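Eukaryotic Translation Initiation 4E (Schistosoma mansoni, PDB 3HXI) binds the 7-methylguanosine cap of mRNA and, as a eukaryotic initiation factor 4E, probably brings capped messages into translation initiation. Local coordinates at residues A[116-125]-A[136-147]. Numbering follows the deposited sequence.
Sequences EEDRQICGAV and SVWLTSDNEEET. With GTG (7-methyl-guanosine-5'-triphosphate-5'-guanosine), chain C.
The side-chain amide of Q120 hydrogen-bonds to S141 in the loop after strand 134-139. The Q120 chain folds back about its CB-CG bond (chi2 -59°), which brings OE1 to S141. OE1 accepts hydrogen bonds from S141 N (3.1 Å) and S141 OG (2.9 Å). The two donors come from opposite faces of the amide, and the hydroxyl sits well above its plane. T140 CG2 packs against the same amide, 3.4 Å from Q120 NE2, while T147 CG2 lies 3.6 Å from Q120 CG. The two strands form an antiparallel hairpin in the middle of the curved eIF4E sheet. A classic beta bulge shifts the register by one residue between the pairs I121-L139 and G123-W138. There W138 O accepts hydrogen bonds from C122 N (2.9 Å) and, more weakly, G123 N. On the face of I121 and L139, CD1 of I121 meets CD2 of L139; I121 also packs on L107 of helix 96-108. On the other face, V125 CG2 comes obliquely to W138 NE1 at 3.5 Å. The far edge of the W138 ring meets the cap methyl C7X in plane, with CZ2 3.8 Å away. At the opposite end, one water donates to E116 OE2 and E144 OE1 and accepts from T147 OG1, bridging two probably repelling carboxylates.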
ATOM      1  N   GLU A 116      12.912  -4.148  11.639  1.00 27.05           N
ATOM      2  CA  GLU A 116      13.057  -5.047  10.508  1.00 27.20           C
ATOM      3  C   GLU A 116      11.807  -5.125   9.626  1.00 25.96           C
ATOM      4  O   GLU A 116      11.914  -5.209   8.402  1.00 24.91           O
ATOM      5  CB  GLU A 116      13.442  -6.443  10.992  1.00 27.66           C
ATOM      6  CG  GLU A 116      13.661  -7.443   9.870  1.00 31.08           C
ATOM      7  CD  GLU A 116      15.036  -7.318   9.200  1.00 35.67           C
ATOM      8  OE1 GLU A 116      15.920  -6.588   9.702  1.00 33.91           O
ATOM      9  OE2 GLU A 116      15.229  -7.978   8.158  1.00 39.10           O
ATOM     10  N   GLU A 117      10.626  -5.100  10.239  1.00 25.52           N
ATOM     11  CA  GLU A 117       9.386  -5.078   9.450  1.00 24.14           C
ATOM     12  C   GLU A 117       9.270  -3.804   8.626  1.00 23.56           C
ATOM     13  O   GLU A 117       8.873  -3.845   7.461  1.00 23.41           O
ATOM     14  CB  GLU A 117       8.169  -5.238  10.343  1.00 23.88           C
ATOM     15  CG  GLU A 117       8.017  -6.634  10.929  1.00 24.06           C
ATOM     16  CD  GLU A 117       7.037  -6.666  12.070  1.00 25.12           C
ATOM     17  OE1 GLU A 117       7.444  -6.323  13.201  1.00 26.39           O
ATOM     18  OE2 GLU A 117       5.853  -7.025  11.840  1.00 27.56           O
ATOM     19  N   ASP A 118       9.613  -2.667   9.230  1.00 22.89           N
ATOM     20  CA  ASP A 118       9.572  -1.391   8.519  1.00 22.71           C
ATOM     21  C   ASP A 118      10.510  -1.393   7.320  1.00 22.41           C
ATOM     22  O   ASP A 118      10.199  -0.819   6.258  1.00 20.85           O
ATOM     23  CB  ASP A 118       9.912  -0.247   9.471  1.00 23.07           C
ATOM     24  CG  ASP A 118       9.874   1.104   8.795  1.00 24.72           C
ATOM     25  OD1 ASP A 118       8.781   1.674   8.649  1.00 28.41           O
ATOM     26  OD2 ASP A 118      10.952   1.589   8.410  1.00 31.75           O
ATOM     27  N   ARG A 119      11.672  -2.025   7.501  1.00 22.51           N
ATOM     28  CA  ARG A 119      12.663  -2.148   6.427  1.00 23.39           C
ATOM     29  C   ARG A 119      12.124  -2.909   5.208  1.00 21.86           C
ATOM     30  O   ARG A 119      12.568  -2.672   4.092  1.00 21.49           O
ATOM     31  CB  ARG A 119      13.956  -2.794   6.949  1.00 22.80           C
ATOM     32  CG  ARG A 119      14.690  -1.928   7.987  1.00 26.13           C
ATOM     33  CD  ARG A 119      16.107  -2.451   8.300  1.00 26.53           C
ATOM     34  NE  ARG A 119      16.091  -3.593   9.217  1.00 33.00           N
ATOM     35  CZ  ARG A 119      16.409  -3.509  10.510  1.00 34.62           C
ATOM     36  NH1 ARG A 119      16.367  -4.578  11.284  1.00 37.18           N
ATOM     37  NH2 ARG A 119      16.768  -2.350  11.033  1.00 35.59           N
ATOM     38  N   GLN A 120      11.177  -3.819   5.434  1.00 20.40           N
ATOM     39  CA  GLN A 120      10.620  -4.622   4.342  1.00 20.07           C
ATOM     40  C   GLN A 120       9.670  -3.798   3.490  1.00 18.76           C
ATOM     41  O   GLN A 120       9.432  -4.124   2.319  1.00 18.01           O
ATOM     42  CB  GLN A 120       9.860  -5.847   4.881  1.00 20.75           C
ATOM     43  CG  GLN A 120      10.704  -7.051   5.210  1.00 24.69           C
ATOM     44  CD  GLN A 120      11.481  -7.543   4.001  1.00 26.42           C
ATOM     45  OE1 GLN A 120      10.901  -7.960   2.981  1.00 26.59           O
ATOM     46  NE2 GLN A 120      12.791  -7.469   4.100  1.00 28.41           N
ATOM     47  N   ILE A 121       9.122  -2.734   4.075  1.00 19.23           N
ATOM     48  CA  ILE A 121       8.007  -2.016   3.437  1.00 18.68           C
ATOM     49  C   ILE A 121       8.469  -1.182   2.248  1.00 18.84           C
ATOM     50  O   ILE A 121       9.391  -0.354   2.369  1.00 19.34           O
ATOM     51  CB  ILE A 121       7.218  -1.116   4.452  1.00 20.10           C
ATOM     52  CG1 ILE A 121       6.608  -1.952   5.594  1.00 19.44           C
ATOM     53  CG2 ILE A 121       6.151  -0.255   3.714  1.00 17.48           C
ATOM     54  CD1 ILE A 121       5.554  -2.996   5.194  1.00 20.67           C
ATOM     55  N   CYS A 122       7.812  -1.391   1.111  1.00 17.06           N
ATOM     56  CA  CYS A 122       8.024  -0.547  -0.058  1.00 16.61           C
ATOM     57  C   CYS A 122       6.881   0.436  -0.251  1.00 15.82           C
ATOM     58  O   CYS A 122       7.104   1.635  -0.386  1.00 16.41           O
ATOM     59  CB  CYS A 122       8.175  -1.400  -1.312  1.00 17.15           C
ATOM     60  SG  CYS A 122       9.647  -2.440  -1.263  1.00 19.39           S
ATOM     61  N   GLY A 123       5.650  -0.068  -0.264  1.00 15.45           N
ATOM     62  CA  GLY A 123       4.504   0.810  -0.497  1.00 14.78           C
ATOM     63  C   GLY A 123       3.161   0.103  -0.465  1.00 14.13           C
ATOM     64  O   GLY A 123       3.098  -1.104  -0.202  1.00 15.72           O
ATOM     65  N   ALA A 124       2.101   0.862  -0.724  1.00 14.27           N
ATOM     66  CA  ALA A 124       0.726   0.358  -0.715  1.00 14.89           C
ATOM     67  C   ALA A 124       0.005   0.764  -2.011  1.00 15.52           C
ATOM     68  O   ALA A 124       0.354   1.773  -2.645  1.00 15.36           O
ATOM     69  CB  ALA A 124      -0.028   0.874   0.503  1.00 14.32           C
ATOM     70  N   VAL A 125      -0.992  -0.022  -2.392  1.00 14.62           N
ATOM     71  CA  VAL A 125      -1.705   0.172  -3.663  1.00 14.54           C
ATOM     72  C   VAL A 125      -3.198  -0.075  -3.446  1.00 15.70           C
ATOM     73  O   VAL A 125      -3.573  -1.083  -2.854  1.00 17.34           O
ATOM     74  CB  VAL A 125      -1.216  -0.817  -4.747  1.00 13.23           C
ATOM     75  CG1 VAL A 125      -1.818  -0.473  -6.137  1.00 14.27           C
ATOM     76  CG2 VAL A 125       0.315  -0.855  -4.830  1.00 14.62           C
ATOM     77  N   SER A 136      -3.093  -3.706  -1.678  1.00 17.19           N
ATOM     78  CA  SER A 136      -1.854  -4.480  -1.657  1.00 17.33           C
ATOM     79  C   SER A 136      -0.832  -3.720  -0.835  1.00 17.67           C
ATOM     80  O   SER A 136      -0.850  -2.495  -0.810  1.00 17.08           O
ATOM     81  CB  SER A 136      -1.305  -4.632  -3.075  1.00 18.77           C
ATOM     82  OG  SER A 136      -2.071  -5.538  -3.837  1.00 23.98           O
ATOM     83  N   VAL A 137       0.073  -4.449  -0.193  1.00 16.36           N
ATOM     84  CA  VAL A 137       1.266  -3.851   0.380  1.00 16.10           C
ATOM     85  C   VAL A 137       2.451  -4.574  -0.240  1.00 15.95           C
ATOM     86  O   VAL A 137       2.557  -5.795  -0.148  1.00 14.96           O
ATOM     87  CB  VAL A 137       1.322  -4.005   1.896  1.00 16.17           C
ATOM     88  CG1 VAL A 137       2.713  -3.602   2.427  1.00 16.14           C
ATOM     89  CG2 VAL A 137       0.219  -3.200   2.554  1.00 16.40           C
ATOM     90  N   TRP A 138       3.339  -3.800  -0.850  1.00 15.36           N
ATOM     91  CA  TRP A 138       4.517  -4.322  -1.530  1.00 16.16           C
ATOM     92  C   TRP A 138       5.694  -4.333  -0.561  1.00 16.94           C
ATOM     93  O   TRP A 138       5.930  -3.333   0.137  1.00 16.99           O
ATOM     94  CB  TRP A 138       4.836  -3.387  -2.694  1.00 16.87           C
ATOM     95  CG  TRP A 138       3.920  -3.530  -3.889  1.00 17.02           C
ATOM     96  CD1 TRP A 138       2.583  -3.866  -3.899  1.00 18.14           C
ATOM     97  CD2 TRP A 138       4.290  -3.314  -5.250  1.00 19.22           C
ATOM     98  NE1 TRP A 138       2.108  -3.862  -5.199  1.00 17.90           N
ATOM     99  CE2 TRP A 138       3.141  -3.540  -6.044  1.00 17.74           C
ATOM    100  CE3 TRP A 138       5.491  -2.936  -5.879  1.00 18.90           C
ATOM    101  CZ2 TRP A 138       3.162  -3.426  -7.444  1.00 19.33           C
ATOM    102  CZ3 TRP A 138       5.513  -2.827  -7.258  1.00 19.03           C
ATOM    103  CH2 TRP A 138       4.344  -3.051  -8.031  1.00 19.25           C
ATOM    104  N   LEU A 139       6.403  -5.463  -0.541  1.00 16.30           N
ATOM    105  CA  LEU A 139       7.507  -5.755   0.371  1.00 17.37           C
ATOM    106  C   LEU A 139       8.768  -5.980  -0.445  1.00 18.40           C
ATOM    107  O   LEU A 139       8.695  -6.406  -1.598  1.00 18.09           O
ATOM    108  CB  LEU A 139       7.206  -7.032   1.166  1.00 17.31           C
ATOM    109  CG  LEU A 139       6.025  -7.018   2.146  1.00 18.04           C
ATOM    110  CD1 LEU A 139       6.132  -8.185   3.129  1.00 20.94           C
ATOM    111  CD2 LEU A 139       6.004  -5.717   2.939  1.00 19.40           C
ATOM    112  N   THR A 140       9.927  -5.727   0.148  1.00 18.94           N
ATOM    113  CA  THR A 140      11.173  -5.742  -0.629  1.00 19.65           C
ATOM    114  C   THR A 140      11.744  -7.138  -0.938  1.00 21.07           C
ATOM    115  O   THR A 140      12.530  -7.288  -1.885  1.00 21.35           O
ATOM    116  CB  THR A 140      12.249  -4.859   0.029  1.00 19.98           C
ATOM    117  OG1 THR A 140      13.315  -4.629  -0.901  1.00 20.12           O
ATOM    118  CG2 THR A 140      12.787  -5.518   1.280  1.00 19.78           C
ATOM    119  N   SER A 141      11.388  -8.129  -0.123  1.00 21.10           N
ATOM    120  CA  SER A 141      11.803  -9.515  -0.359  1.00 21.99           C
ATOM    121  C   SER A 141      10.596 -10.430  -0.552  1.00 22.43           C
ATOM    122  O   SER A 141       9.460 -10.016  -0.321  1.00 21.95           O
ATOM    123  CB  SER A 141      12.654 -10.022   0.803  1.00 21.97           C
ATOM    124  OG  SER A 141      11.815 -10.432   1.868  1.00 22.82           O
ATOM    125  N   ASP A 142      10.848 -11.673  -0.969  1.00 22.95           N
ATOM    126  CA  ASP A 142       9.775 -12.676  -1.088  1.00 22.90           C
ATOM    127  C   ASP A 142      10.061 -13.901  -0.237  1.00 23.75           C
ATOM    128  O   ASP A 142       9.324 -14.881  -0.281  1.00 24.30           O
ATOM    129  CB  ASP A 142       9.546 -13.079  -2.556  1.00 22.98           C
ATOM    130  CG  ASP A 142      10.765 -13.773  -3.186  1.00 23.25           C
ATOM    131  OD1 ASP A 142      10.920 -13.701  -4.420  1.00 26.31           O
ATOM    132  OD2 ASP A 142      11.576 -14.365  -2.445  1.00 23.05           O
ATOM    133  N   ASN A 143      11.116 -13.829   0.566  1.00 24.14           N
ATOM    134  CA  ASN A 143      11.629 -15.016   1.250  1.00 24.80           C
ATOM    135  C   ASN A 143      12.093 -14.792   2.688  1.00 25.62           C
ATOM    136  O   ASN A 143      12.634 -15.706   3.310  1.00 25.56           O
ATOM    137  CB  ASN A 143      12.722 -15.682   0.397  1.00 24.82           C
ATOM    138  CG  ASN A 143      13.978 -14.828   0.252  1.00 26.62           C
ATOM    139  OD1 ASN A 143      14.092 -13.712   0.807  1.00 23.22           O
ATOM    140  ND2 ASN A 143      14.954 -15.366  -0.482  1.00 23.75           N
ATOM    141  N   GLU A 144      11.888 -13.583   3.215  1.00 25.56           N
ATOM    142  CA  GLU A 144      12.002 -13.349   4.669  1.00 26.01           C
ATOM    143  C   GLU A 144      10.709 -13.764   5.387  1.00 26.22           C
ATOM    144  O   GLU A 144       9.947 -12.912   5.876  1.00 25.32           O
ATOM    145  CB  GLU A 144      12.344 -11.885   4.966  1.00 26.86           C
ATOM    146  CG  GLU A 144      13.690 -11.430   4.408  1.00 28.66           C
ATOM    147  CD  GLU A 144      14.865 -11.920   5.237  1.00 35.16           C
ATOM    148  OE1 GLU A 144      14.704 -12.127   6.462  1.00 35.47           O
ATOM    149  OE2 GLU A 144      15.954 -12.105   4.652  1.00 38.64           O
ATOM    150  N   GLU A 145      10.478 -15.080   5.449  1.00 25.45           N
ATOM    151  CA  GLU A 145       9.188 -15.647   5.884  1.00 25.99           C
ATOM    152  C   GLU A 145       8.639 -15.042   7.170  1.00 25.94           C
ATOM    153  O   GLU A 145       7.488 -14.601   7.230  1.00 25.24           O
ATOM    154  CB  GLU A 145       9.296 -17.169   6.059  1.00 26.58           C
ATOM    155  CG  GLU A 145       7.947 -17.859   6.437  1.00 25.03           C
ATOM    156  CD  GLU A 145       8.042 -19.370   6.477  1.00 27.46           C
ATOM    157  OE1 GLU A 145       8.532 -19.952   5.486  1.00 29.91           O
ATOM    158  OE2 GLU A 145       7.627 -19.974   7.489  1.00 23.00           O
ATOM    159  N   GLU A 146       9.468 -15.045   8.201  1.00 25.34           N
ATOM    160  CA  GLU A 146       9.034 -14.647   9.518  1.00 27.06           C
ATOM    161  C   GLU A 146       8.572 -13.178   9.542  1.00 25.98           C
ATOM    162  O   GLU A 146       7.508 -12.880  10.075  1.00 26.39           O
ATOM    163  CB  GLU A 146      10.159 -14.914  10.514  1.00 28.35           C
ATOM    164  CG  GLU A 146       9.858 -14.485  11.917  1.00 32.29           C
ATOM    165  CD  GLU A 146      10.912 -14.989  12.877  1.00 36.88           C
ATOM    166  OE1 GLU A 146      12.073 -15.166  12.447  1.00 39.60           O
ATOM    167  OE2 GLU A 146      10.573 -15.214  14.049  1.00 40.91           O
ATOM    168  N   THR A 147       9.352 -12.288   8.931  1.00 24.70           N
ATOM    169  CA  THR A 147       9.026 -10.848   8.865  1.00 23.70           C
ATOM    170  C   THR A 147       7.806 -10.599   7.969  1.00 22.81           C
ATOM    171  O   THR A 147       6.888  -9.847   8.332  1.00 21.01           O
ATOM    172  CB  THR A 147      10.228 -10.052   8.319  1.00 24.85           C
ATOM    173  OG1 THR A 147      11.382 -10.353   9.115  1.00 24.60           O
ATOM    174  CG2 THR A 147       9.975  -8.545   8.360  1.00 24.08           C
TER
HETATM  175  PA  GTG C 501      -3.194  -4.924 -12.605  1.00 21.25           P
HETATM  176  O1A GTG C 501      -3.846  -3.592 -12.866  1.00 20.05           O
HETATM  177  O2A GTG C 501      -2.499  -5.230 -11.297  1.00 23.21           O
HETATM  178  O3A GTG C 501      -4.175  -6.158 -12.908  1.00 21.39           O
HETATM  179  PB  GTG C 501      -5.747  -6.171 -13.150  1.00 22.28           P
HETATM  180  O1B GTG C 501      -6.483  -5.479 -12.028  1.00 21.88           O
HETATM  181  O2B GTG C 501      -6.086  -7.619 -13.489  1.00 20.60           O
HETATM  182  O3B GTG C 501      -5.841  -5.341 -14.524  1.00 20.52           O
HETATM  183  N9A GTG C 501       1.641  -3.883 -14.669  1.00 21.80           N
HETATM  184  C8A GTG C 501       1.188  -3.846 -13.412  1.00 20.77           C
HETATM  185  N7A GTG C 501       2.208  -3.503 -12.593  1.00 20.35           N
HETATM  186  C7X GTG C 501       2.070  -3.360 -11.122  1.00 20.75           C
HETATM  187  C5A GTG C 501       3.291  -3.332 -13.355  1.00 20.56           C
HETATM  188  C6A GTG C 501       4.606  -2.978 -13.029  1.00 22.64           C
HETATM  189  O6A GTG C 501       4.981  -2.749 -11.856  1.00 20.99           O
HETATM  190  N1A GTG C 501       5.508  -2.903 -14.040  1.00 22.15           N
HETATM  191  C2A GTG C 501       5.117  -3.141 -15.332  1.00 22.57           C
HETATM  192  N2A GTG C 501       5.991  -3.066 -16.352  1.00 22.37           N
HETATM  193  N3A GTG C 501       3.844  -3.477 -15.639  1.00 21.59           N
HETATM  194  C4A GTG C 501       2.929  -3.566 -14.658  1.00 21.15           C
HETATM  195  O5D GTG C 501      -2.088  -5.094 -13.726  1.00 21.02           O
HETATM  196  C5D GTG C 501      -2.475  -5.027 -15.094  1.00 20.59           C
HETATM  197  C4D GTG C 501      -1.239  -5.087 -15.965  1.00 21.64           C
HETATM  198  O4D GTG C 501      -0.485  -3.901 -15.759  1.00 20.99           O
HETATM  199  C3D GTG C 501      -0.300  -6.227 -15.626  1.00 23.31           C
HETATM  200  O3D GTG C 501      -0.726  -7.447 -16.230  1.00 22.81           O
HETATM  201  C2D GTG C 501       1.007  -5.713 -16.181  1.00 23.34           C
HETATM  202  O2D GTG C 501       1.055  -5.936 -17.599  1.00 23.97           O
HETATM  203  C1D GTG C 501       0.899  -4.217 -15.909  1.00 22.42           C
HETATM  204  PG  GTG C 501      -7.171  -4.808 -15.250  1.00 21.25           P
HETATM  205  O1G GTG C 501      -8.347  -4.707 -14.332  1.00 21.42           O
HETATM  206  O2G GTG C 501      -7.311  -5.545 -16.571  1.00 22.85           O
HETATM  207  O5E GTG C 501      -6.682  -3.319 -15.606  1.00 22.25           O
HETATM  208  C5E GTG C 501      -6.565  -2.338 -14.577  1.00 20.85           C
HETATM  209  C4E GTG C 501      -6.186  -1.002 -15.183  1.00 22.56           C
HETATM  210  O4E GTG C 501      -4.894  -1.120 -15.786  1.00 21.11           O
HETATM  211  C3E GTG C 501      -7.121  -0.567 -16.295  1.00 23.30           C
HETATM  212  O3E GTG C 501      -7.093   0.870 -16.329  1.00 24.31           O
HETATM  213  C2E GTG C 501      -6.463  -1.081 -17.568  1.00 22.62           C
HETATM  214  O2E GTG C 501      -6.826  -0.323 -18.734  1.00 22.59           O
HETATM  215  C1E GTG C 501      -4.997  -0.891 -17.205  1.00 24.52           C
HETATM  216  N9B GTG C 501      -4.015  -1.790 -17.843  1.00 24.29           N
HETATM  217  C8B GTG C 501      -4.214  -3.193 -17.565  1.00 26.24           C
HETATM  218  N7B GTG C 501      -3.081  -3.778 -18.276  1.00 26.72           N
HETATM  219  C5B GTG C 501      -2.349  -2.765 -18.829  1.00 26.85           C
HETATM  220  C6B GTG C 501      -1.117  -2.732 -19.637  1.00 27.70           C
HETATM  221  O6B GTG C 501      -0.564  -3.830 -19.910  1.00 26.90           O
HETATM  222  N1B GTG C 501      -0.657  -1.518 -20.056  1.00 26.77           N
HETATM  223  C2B GTG C 501      -1.297  -0.342 -19.733  1.00 27.23           C
HETATM  224  N2B GTG C 501      -0.820   0.857 -20.150  1.00 26.10           N
HETATM  225  N3B GTG C 501      -2.431  -0.306 -18.991  1.00 26.54           N
HETATM  226  C4B GTG C 501      -2.959  -1.457 -18.528  1.00 25.36           C
HETATM  227  O   HOH W   1      13.498  -9.910   7.646  1.00 36.44           O